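RTX toxin (Vibrio vulnificus CMCP6, PDB 6A7H) probably acts as a Ras/Rap1-specific endopeptidase that inactivates these small GTPases, a virulence activity of this sepsis-causing pathogen. Local coordinates at residues A134-Y139 with L233-A238; L147-K152 with K179-E184; Y193-L198 with S228-L233; Q199-A204 with L363-K368. All blocks are in the same frame, centred on the assembly; numbering follows the deposited sequence.

Contact 1 (A134-Y139 with L233-A238); sequences APKHGY and LLKKFA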
# COMPACT_ATOMS: atom_id res chain seq x y z
N ALA A 134 -10.77 8.05 -1.27
CA ALA A 134 -11.55 9.25 -0.97
C ALA A 134 -10.62 10.45 -0.82
O ALA A 134 -9.43 10.28 -0.55
CB ALA A 134 -12.37 9.03 0.30
N PRO A 135 -11.14 11.68 -1.00
CA PRO A 135 -10.29 12.87 -0.86
C PRO A 135 -9.58 12.92 0.49
O PRO A 135 -10.23 12.76 1.52
CB PRO A 135 -11.28 14.04 -0.99
CG PRO A 135 -12.35 13.49 -1.88
CD PRO A 135 -12.49 12.03 -1.48
N LYS A 136 -8.26 13.09 0.46
CA LYS A 136 -7.44 13.18 1.66
C LYS A 136 -6.68 14.51 1.65
O LYS A 136 -5.76 14.68 0.85
CB LYS A 136 -6.44 12.02 1.74
CG LYS A 136 -7.03 10.65 2.10
CD LYS A 136 -6.17 9.52 1.52
CE LYS A 136 -6.28 9.55 -0.01
NZ LYS A 136 -5.49 8.49 -0.67
N HIS A 137 -7.06 15.43 2.53
CA HIS A 137 -6.39 16.74 2.57
C HIS A 137 -4.93 16.62 2.99
O HIS A 137 -4.04 17.14 2.31
CB HIS A 137 -7.13 17.71 3.50
CG HIS A 137 -8.52 18.04 3.05
ND1 HIS A 137 -9.44 18.67 3.86
CD2 HIS A 137 -9.14 17.83 1.86
CE1 HIS A 137 -10.57 18.83 3.20
NE2 HIS A 137 -10.42 18.33 1.98
N GLY A 138 -4.69 15.95 4.12
CA GLY A 138 -3.35 15.81 4.68
C GLY A 138 -2.83 17.11 5.29
O GLY A 138 -3.57 18.07 5.45
N TYR A 139 -1.54 17.13 5.63
CA TYR A 139 -0.92 18.30 6.23
C TYR A 139 -0.58 19.34 5.16
O TYR A 139 0.18 19.06 4.23
CB TYR A 139 0.34 17.93 7.01
CG TYR A 139 1.00 19.14 7.60
CD1 TYR A 139 0.55 19.68 8.80
CD2 TYR A 139 2.04 19.78 6.95
CE1 TYR A 139 1.14 20.80 9.35
CE2 TYR A 139 2.63 20.92 7.48
CZ TYR A 139 2.18 21.42 8.68
OH TYR A 139 2.76 22.55 9.21
N LEU A 233 -5.29 10.18 10.68
CA LEU A 233 -3.88 10.53 10.54
C LEU A 233 -3.57 10.89 9.09
O LEU A 233 -2.86 11.86 8.83
CB LEU A 233 -2.98 9.38 11.01
CG LEU A 233 -2.81 9.23 12.53
CD1 LEU A 233 -2.12 7.91 12.81
CD2 LEU A 233 -2.00 10.37 13.15
N LEU A 234 -4.13 10.12 8.15
CA LEU A 234 -3.93 10.43 6.73
C LEU A 234 -4.60 11.75 6.32
O LEU A 234 -3.95 12.63 5.73
CB LEU A 234 -4.48 9.31 5.83
CG LEU A 234 -3.71 8.00 5.66
CD1 LEU A 234 -4.44 7.13 4.65
CD2 LEU A 234 -2.28 8.24 5.20
N LYS A 235 -5.90 11.89 6.59
CA LYS A 235 -6.68 13.01 6.06
C LYS A 235 -6.25 14.33 6.67
O LYS A 235 -6.41 15.38 6.06
CB LYS A 235 -8.18 12.79 6.29
CG LYS A 235 -8.76 11.58 5.56
CD LYS A 235 -10.28 11.52 5.70
CE LYS A 235 -10.90 10.50 4.75
NZ LYS A 235 -12.39 10.66 4.66
N LYS A 236 -5.70 14.29 7.89
CA LYS A 236 -5.38 15.52 8.58
C LYS A 236 -3.89 15.80 8.69
O LYS A 236 -3.51 16.95 8.75
CB LYS A 236 -6.01 15.54 9.97
CG LYS A 236 -7.50 15.80 9.94
CD LYS A 236 -8.02 16.26 11.29
CE LYS A 236 -8.76 17.59 11.17
NZ LYS A 236 -9.89 17.53 10.20
N PHE A 237 -3.06 14.76 8.71
CA PHE A 237 -1.65 14.96 9.03
C PHE A 237 -0.62 14.37 8.04
O PHE A 237 0.59 14.59 8.19
CB PHE A 237 -1.36 14.39 10.42
CG PHE A 237 -2.24 14.97 11.52
CD1 PHE A 237 -2.17 16.33 11.85
CD2 PHE A 237 -3.10 14.16 12.24
CE1 PHE A 237 -2.97 16.86 12.87
CE2 PHE A 237 -3.90 14.68 13.26
CZ PHE A 237 -3.83 16.04 13.57
N ALA A 238 -1.07 13.64 7.04
CA ALA A 238 -0.14 13.00 6.12
C ALA A 238 0.69 14.02 5.33
O ALA A 238 0.17 15.04 4.86
CB ALA A 238 -0.88 12.08 5.16

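Contact 2 (L147-K152 with K179-E184); sequences LGFDAK and KATLDE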
# COMPACT_ATOMS: atom_id res chain seq x y z
N LEU A 147 15.33 16.96 8.31
CA LEU A 147 15.15 15.57 8.74
C LEU A 147 15.94 14.59 7.89
O LEU A 147 15.86 14.62 6.66
CB LEU A 147 13.67 15.19 8.67
CG LEU A 147 12.64 16.28 8.92
CD1 LEU A 147 11.28 15.83 8.42
CD2 LEU A 147 12.57 16.62 10.40
N GLY A 148 16.68 13.70 8.53
CA GLY A 148 17.41 12.70 7.77
C GLY A 148 16.54 11.59 7.18
O GLY A 148 17.02 10.49 6.93
N PHE A 149 15.27 11.88 6.95
CA PHE A 149 14.31 10.84 6.56
C PHE A 149 13.08 11.43 5.88
O PHE A 149 12.85 12.64 5.93
CB PHE A 149 13.90 9.99 7.78
CG PHE A 149 13.15 10.76 8.86
CD1 PHE A 149 11.78 10.90 8.81
CD2 PHE A 149 13.84 11.33 9.92
CE1 PHE A 149 11.09 11.60 9.80
CE2 PHE A 149 13.16 12.03 10.92
CZ PHE A 149 11.79 12.17 10.85
N ASP A 150 12.30 10.57 5.23
CA ASP A 150 11.04 11.01 4.63
C ASP A 150 9.90 10.94 5.65
O ASP A 150 9.52 9.86 6.09
CB ASP A 150 10.71 10.15 3.40
CG ASP A 150 11.74 10.29 2.31
OD1 ASP A 150 12.25 11.42 2.10
OD2 ASP A 150 12.05 9.27 1.66
N ALA A 151 9.39 12.10 6.02
CA ALA A 151 8.25 12.19 6.91
C ALA A 151 6.99 11.67 6.21
O ALA A 151 6.76 11.94 5.03
CB ALA A 151 8.05 13.61 7.39
N LYS A 152 6.19 10.90 6.95
CA LYS A 152 4.93 10.39 6.44
C LYS A 152 3.80 11.20 7.04
O LYS A 152 2.75 11.37 6.41
CB LYS A 152 4.78 8.89 6.76
CG LYS A 152 5.79 8.01 6.01
CD LYS A 152 5.46 6.52 6.13
CE LYS A 152 6.69 5.65 5.86
NZ LYS A 152 7.38 6.01 4.60
N LYS A 179 13.47 7.55 13.33
CA LYS A 179 12.94 8.41 12.27
C LYS A 179 11.72 9.21 12.75
O LYS A 179 10.61 9.08 12.20
CB LYS A 179 12.59 7.59 11.03
CG LYS A 179 13.75 6.79 10.45
CD LYS A 179 13.32 6.02 9.20
CE LYS A 179 14.38 5.00 8.80
NZ LYS A 179 14.06 4.21 7.57
N ALA A 180 11.93 10.02 13.78
CA ALA A 180 10.90 10.90 14.30
C ALA A 180 11.56 12.11 14.96
O ALA A 180 12.54 11.97 15.67
CB ALA A 180 10.00 10.18 15.29
N THR A 181 10.98 13.28 14.73
CA THR A 181 11.59 14.53 15.15
C THR A 181 10.52 15.46 15.75
O THR A 181 9.43 15.63 15.20
CB THR A 181 12.30 15.20 13.96
OG1 THR A 181 13.54 14.53 13.73
CG2 THR A 181 12.55 16.65 14.22
N LEU A 182 10.84 16.04 16.90
CA LEU A 182 9.90 16.90 17.59
C LEU A 182 10.20 18.36 17.33
O LEU A 182 11.36 18.77 17.22
CB LEU A 182 9.92 16.64 19.09
CG LEU A 182 9.45 15.27 19.53
CD1 LEU A 182 9.67 15.11 21.02
CD2 LEU A 182 7.99 15.08 19.15
N ASP A 183 9.13 19.15 17.24
CA ASP A 183 9.24 20.60 17.17
C ASP A 183 8.33 21.16 18.27
O ASP A 183 7.11 21.21 18.10
CB ASP A 183 8.86 21.10 15.78
CG ASP A 183 8.61 22.60 15.73
OD1 ASP A 183 9.41 23.38 16.30
OD2 ASP A 183 7.61 23.00 15.10
N GLU A 184 8.92 21.55 19.40
CA GLU A 184 8.14 21.83 20.60
C GLU A 184 7.29 23.11 20.48
O GLU A 184 6.20 23.19 21.05
CB GLU A 184 9.09 21.90 21.82
CG GLU A 184 8.58 22.68 23.05
CD GLU A 184 8.73 24.19 22.95
OE1 GLU A 184 9.82 24.67 22.54
OE2 GLU A 184 7.76 24.92 23.27

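Contact 3 (Y193-L198 with S228-L233); sequences YSYQEL and SAEMIL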
# COMPACT_ATOMS: atom_id res chain seq x y z
N TYR A 193 7.34 6.83 10.26
CA TYR A 193 6.71 5.51 10.19
C TYR A 193 5.23 5.65 9.87
O TYR A 193 4.59 6.61 10.30
CB TYR A 193 6.89 4.75 11.51
CG TYR A 193 8.33 4.74 11.99
CD1 TYR A 193 9.22 3.77 11.53
CD2 TYR A 193 8.79 5.70 12.87
CE1 TYR A 193 10.53 3.76 11.94
CE2 TYR A 193 10.11 5.71 13.29
CZ TYR A 193 10.97 4.73 12.82
OH TYR A 193 12.29 4.71 13.21
N SER A 194 4.70 4.70 9.10
CA SER A 194 3.26 4.60 8.88
C SER A 194 2.56 4.02 10.08
O SER A 194 3.18 3.39 10.94
CB SER A 194 2.97 3.72 7.67
OG SER A 194 3.34 2.38 7.95
N TYR A 195 1.24 4.21 10.13
CA TYR A 195 0.41 3.61 11.16
C TYR A 195 0.69 2.10 11.28
O TYR A 195 0.91 1.59 12.38
CB TYR A 195 -1.06 3.88 10.86
CG TYR A 195 -2.04 3.36 11.89
CD1 TYR A 195 -2.46 2.04 11.85
CD2 TYR A 195 -2.56 4.20 12.88
CE1 TYR A 195 -3.37 1.54 12.79
CE2 TYR A 195 -3.49 3.71 13.83
CZ TYR A 195 -3.87 2.37 13.77
OH TYR A 195 -4.77 1.84 14.68
N GLN A 196 0.72 1.39 10.15
CA GLN A 196 0.96 -0.05 10.15
C GLN A 196 2.37 -0.45 10.65
O GLN A 196 2.51 -1.45 11.34
CB GLN A 196 0.72 -0.62 8.75
CG GLN A 196 -0.74 -0.45 8.24
CD GLN A 196 -1.77 -1.28 9.03
OE1 GLN A 196 -1.50 -2.42 9.45
NE2 GLN A 196 -2.96 -0.72 9.23
N GLU A 197 3.40 0.30 10.28
CA GLU A 197 4.75 0.00 10.75
C GLU A 197 4.88 0.12 12.27
O GLU A 197 5.48 -0.75 12.90
CB GLU A 197 5.78 0.91 10.07
CG GLU A 197 5.94 0.54 8.59
CD GLU A 197 6.63 1.60 7.76
OE1 GLU A 197 6.88 2.71 8.29
OE2 GLU A 197 6.93 1.32 6.58
N LEU A 198 4.31 1.17 12.84
CA LEU A 198 4.26 1.36 14.29
C LEU A 198 3.59 0.20 15.01
O LEU A 198 4.07 -0.28 16.04
CB LEU A 198 3.51 2.64 14.63
CG LEU A 198 4.20 3.95 14.29
CD1 LEU A 198 3.32 5.09 14.75
CD2 LEU A 198 5.56 4.04 14.98
N SER A 228 -11.53 6.15 11.62
CA SER A 228 -10.59 5.52 12.53
C SER A 228 -9.38 6.42 12.72
O SER A 228 -9.15 7.35 11.95
CB SER A 228 -10.17 4.14 12.02
OG SER A 228 -9.45 4.24 10.80
N ALA A 229 -8.60 6.14 13.76
CA ALA A 229 -7.39 6.93 14.02
C ALA A 229 -6.46 6.88 12.81
O ALA A 229 -5.87 7.90 12.43
CB ALA A 229 -6.68 6.43 15.28
N GLU A 230 -6.34 5.71 12.19
CA GLU A 230 -5.47 5.58 11.03
C GLU A 230 -5.90 6.49 9.87
O GLU A 230 -5.08 7.15 9.24
CB GLU A 230 -5.40 4.13 10.56
CG GLU A 230 -4.49 3.98 9.37
CD GLU A 230 -4.45 2.58 8.80
OE1 GLU A 230 -5.16 1.70 9.33
OE2 GLU A 230 -3.70 2.36 7.82
N MET A 231 -7.20 6.53 9.59
CA MET A 231 -7.71 7.35 8.50
C MET A 231 -7.61 8.85 8.82
O MET A 231 -7.31 9.67 7.95
CB MET A 231 -9.17 6.98 8.19
CG MET A 231 -9.83 7.80 7.08
SD MET A 231 -9.11 7.50 5.45
CE MET A 231 -9.37 5.74 5.27
N ILE A 232 -7.86 9.20 10.08
CA ILE A 232 -7.70 10.58 10.53
C ILE A 232 -6.24 11.03 10.33
O ILE A 232 -6.00 12.14 9.83
CB ILE A 232 -8.08 10.75 12.02
CG1 ILE A 232 -9.58 10.48 12.22
CG2 ILE A 232 -7.75 12.14 12.52
CD1 ILE A 232 -10.01 10.44 13.68
N LEU A 233 -5.29 10.18 10.68
CA LEU A 233 -3.88 10.53 10.54
C LEU A 233 -3.57 10.89 9.09
O LEU A 233 -2.86 11.86 8.83
CB LEU A 233 -2.98 9.38 11.01
CG LEU A 233 -2.81 9.23 12.53
CD1 LEU A 233 -2.12 7.91 12.81
CD2 LEU A 233 -2.00 10.37 13.15
O HOH W 1 -7.24 2.90 13.06

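Contact 4 (Q199-A204 with L363-K368); sequences QDLTGA and LSAMLK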
# COMPACT_ATOMS: atom_id res chain seq x y z
N GLN A 199 2.48 -0.25 14.46
CA GLN A 199 1.76 -1.38 15.00
C GLN A 199 2.64 -2.62 15.10
O GLN A 199 2.50 -3.42 16.02
CB GLN A 199 0.55 -1.65 14.14
CG GLN A 199 -0.52 -2.49 14.78
CD GLN A 199 -1.88 -2.19 14.16
OE1 GLN A 199 -2.11 -2.46 12.98
NE2 GLN A 199 -2.77 -1.60 14.95
N ASP A 200 3.55 -2.78 14.14
CA ASP A 200 4.50 -3.90 14.16
C ASP A 200 5.66 -3.77 15.17
O ASP A 200 6.54 -4.63 15.21
CB ASP A 200 5.10 -4.07 12.77
CG ASP A 200 4.08 -4.56 11.76
OD1 ASP A 200 3.00 -5.04 12.18
OD2 ASP A 200 4.38 -4.47 10.55
N LEU A 201 5.67 -2.71 15.97
CA LEU A 201 6.75 -2.52 16.93
C LEU A 201 6.20 -2.47 18.34
O LEU A 201 6.96 -2.33 19.29
CB LEU A 201 7.54 -1.24 16.62
CG LEU A 201 8.29 -1.31 15.28
CD1 LEU A 201 8.79 0.05 14.79
CD2 LEU A 201 9.45 -2.27 15.46
N THR A 202 4.89 -2.62 18.49
CA THR A 202 4.28 -2.44 19.79
C THR A 202 4.56 -3.57 20.80
O THR A 202 4.07 -3.52 21.92
CB THR A 202 2.74 -2.26 19.67
OG1 THR A 202 2.16 -3.42 19.07
CG2 THR A 202 2.44 -1.05 18.83
N GLY A 203 5.36 -4.57 20.42
CA GLY A 203 5.87 -5.52 21.39
C GLY A 203 6.79 -4.82 22.38
O GLY A 203 7.01 -5.29 23.50
N ALA A 204 7.34 -3.68 21.96
CA ALA A 204 8.09 -2.82 22.85
C ALA A 204 7.11 -1.85 23.51
O ALA A 204 6.46 -1.06 22.83
CB ALA A 204 9.17 -2.05 22.10
N LEU A 363 14.78 -4.69 14.89
CA LEU A 363 14.39 -6.03 14.44
C LEU A 363 13.96 -6.87 15.65
O LEU A 363 12.98 -7.61 15.59
CB LEU A 363 15.54 -6.73 13.69
CG LEU A 363 15.23 -8.13 13.13
CD1 LEU A 363 14.00 -8.09 12.22
CD2 LEU A 363 16.42 -8.75 12.38
N SER A 364 14.70 -6.75 16.75
CA SER A 364 14.38 -7.48 17.98
C SER A 364 12.94 -7.16 18.44
O SER A 364 12.20 -8.05 18.86
CB SER A 364 15.42 -7.16 19.06
OG SER A 364 15.08 -7.70 20.33
N ALA A 365 12.53 -5.90 18.31
CA ALA A 365 11.19 -5.48 18.68
C ALA A 365 10.10 -6.03 17.74
O ALA A 365 9.03 -6.42 18.19
CB ALA A 365 11.11 -3.96 18.74
N MET A 366 10.40 -6.05 16.44
CA MET A 366 9.51 -6.63 15.43
C MET A 366 9.30 -8.12 15.65
O MET A 366 8.17 -8.61 15.55
CB MET A 366 10.08 -6.44 14.01
CG MET A 366 10.27 -5.03 13.54
SD MET A 366 10.46 -4.97 11.73
CE MET A 366 9.25 -6.22 11.37
N LEU A 367 10.38 -8.85 15.89
CA LEU A 367 10.29 -10.29 16.15
C LEU A 367 9.45 -10.56 17.40
O LEU A 367 8.63 -11.47 17.41
CB LEU A 367 11.68 -10.90 16.31
CG LEU A 367 12.58 -10.78 15.08
CD1 LEU A 367 13.83 -11.67 15.24
CD2 LEU A 367 11.80 -11.13 13.81
N LYS A 368 9.66 -9.76 18.44
CA LYS A 368 8.89 -9.90 19.67
C LYS A 368 7.41 -9.63 19.42
O LYS A 368 6.55 -10.38 19.87
CB LYS A 368 9.42 -8.94 20.75
CG LYS A 368 8.70 -9.00 22.10
CD LYS A 368 9.27 -7.92 23.06
CE LYS A 368 8.64 -7.99 24.43
NZ LYS A 368 7.16 -7.79 24.39

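Contact 1 (A134-Y139 with L233-A238)
Lys-136 and Lys-235 both carry CG beside the backbone N (chi1 -73° and -64°), and this brings their aliphatic chains across one another at nearly a right angle, CG of Lys-136 lying 4.0 Å from CG of Lys-235. The two then part company: Lys-235 runs on extended, its CE 4.0 Å from Pro-135 O, whereas Lys-136 bends at its third torsion (-67°) and delivers its ammonium to Asp-247, a salt bridge, and to the carbonyl O of Tyr-132. Long methylene chains suit this place, since they pack on each other while the charged ends lead elsewhere, that of Lys-235 to a long, weak ion pair with Asp-227. Beside them the backbones join. Gly-138 N donates to Lys-235 O at 2.7 Å, and Tyr-139 N to Ala-238 O at 2.8 Å. Loop 134-139 thus picks up carbonyls at the C-terminal end of helix 229-237, where Leu-233 to Phe-237 includes a wider, pi-type turn and Ala-238 is the first residue to leave helical geometry. Gly-138 has a positive phi, which favours glycine, and its bare CA fits closely among the carbonyls of Leu-234 and Ala-238, coming within 3.4 Å of Leu-234 O in a CA-H...O contact. Past the glycine, CB of Tyr-139 rests 3.6 Å from Phe-237 O, and its ring goes on to meet that of His-154. Gln-240 NE2 binds the carbonyls of both His-137 and Tyr-139, tying the same loop to helix 240-263.

Contact 2 (L147-K152 with K179-E184)
Phe-149 lays one face of its ring on the backbone and CB of Lys-179. CB stands 4.1 Å from the ring centroid and only 17° off the normal, a CH-pi contact, while Lys-179 O comes over the same face, 3.5 Å from CE1. On the opposite face CB of Leu-147, from the same loop, lies offset toward the rim, so the ring has a neighbour on each side. At the ring's edge, in its plane, lies Thr-181 OG1, 3.8 Å from CE2. A flat, apolar phenylalanine fits this place, and the lysine can spend its aliphatic root on the ring because its extended chain leads the ammonium away. Next to the ring, CD2 of Leu-147 touches CG2 of Thr-181 at 3.8 Å. The receiving surface is Lys-179 and the first residues of strand 180-183, an outermost strand of the three-stranded antiparallel sheet, and the loop lies across it just before entering the other outer strand, 153-156. Phe-149 can cover it because CG sits between the backbone N and the carbonyl carbon (chi1 64°). Further out, Lys-179 N is held by Tyr-193 OH, Thr-181 pairs through its backbone with His-190 of the central strand, and Leu-147 also packs on His-190.

Contact 3 (Y193-L198 with S228-L233)
Glu-230 lies flat over the ring of Tyr-195, with CB 3.6 Å from the centroid and almost on the ring normal, a CH-pi contact; beyond it the carboxylate plane is within 2° of the ring plane. Both side chains have CG anti to the backbone N (chi1 -177° in Tyr-195), which sends them toward each other from their helices. The carboxylate reaches Gln-196, whose NE2 donates to OE1 at 3.3 Å and to OE2 at 3.5 Å. Both bonds are weak, and the amide is turned 46° from the carboxylate plane, so a glutamine here adds a modest polar tie beside the stack. At the helix start Glu-230 N, which has no preceding turn to bond to, is satisfied by a water that accepts from it at 3.1 Å and also has a weak bond with Tyr-195 OH. These are the first turns of helices 195-199 and 229-237, and each opens with a serine N-cap. Ser-194 and Glu-197 form a capping box: Glu-197 N donates to Ser-194 OG at 3.1 Å, and Ser-194 N returns a bond to Glu-197 OE1, entering from above the carboxylate plane. Ser-228 OG takes a weaker bond from Met-231 N and is also bonded to Gln-401. Tyr-195 N is taken up by Tyr-153 OH of strand 153-156. Apolar contacts add to the ring's surroundings: CD1 of Leu-233 sits in the ring plane at its edge, 3.7 Å from CD2 of Tyr-195, and Phe-211 of helix 205-221 meets the ring edge-to-face.

Contact 4 (Q199-A204 with L363-K368)
Two overlapping type I beta turns, Gln-199 to Thr-202 and Leu-201 to Ala-204, link helix 195-199 to helix 205-221, and this connection packs against helix 361-369. Its apolar anchor is Leu-201, whose CD2 lies 3.5 Å from CG of Met-366 and 4.0 Å from CB of Ala-365. CG of both Leu-201 and Met-366 stands beside the backbone N (chi1 -65° in Leu-201), and the two chains meet at a slant. Small residues let the backbones draw close: Ala-365 directs only a methyl at the turn, also 4.3 Å from CB of Ala-204, and Gly-203, with no side chain, lets the turn come close to the helix backbone at Ala-365 and Lys-368. Lys-368 runs extended from its helix and bends at its last torsion (-60°), bringing NZ to Gly-203 O at 2.7 Å, tilted 23° from the carbonyl plane. Asp-200 O receives the CA-H of Met-366, 3.6 Å from CA, and the Asp-200 carboxylate forms a salt bridge with Arg-342. Thr-369 OG1 takes Gly-203 N. Met-366 fills in between this turn and helix 343-356, resting on Leu-345, Ala-346 and Leu-349, and Leu-201 also touches Val-207 of helix 205-221.

How the contacts relate
By first segment the contacts run 1, 2, 3, 4; contacts 2 and 3 lie within the span from 134 to 238 that contact 1 closes, contact 3 overlapping it at Leu-233. Contacts 1 and 3, with centres 11 Å apart, use opposite ends of helix 229-237. Centre to centre, contact 2 lies 18 Å from contact 1 and 16 Å from contact 3, joined to the latter through Tyr-193 OH and Lys-179 N. Contacts 1 to 3 join the three-stranded sheet, loop 134-139 and helices 195-199 and 229-237; contact 4, its centre about 27 Å from that of contact 1, carries the next turn onto helix 361-369. Contacts 3 and 4 lie within the Pasteurella multocida toxin C2-like region.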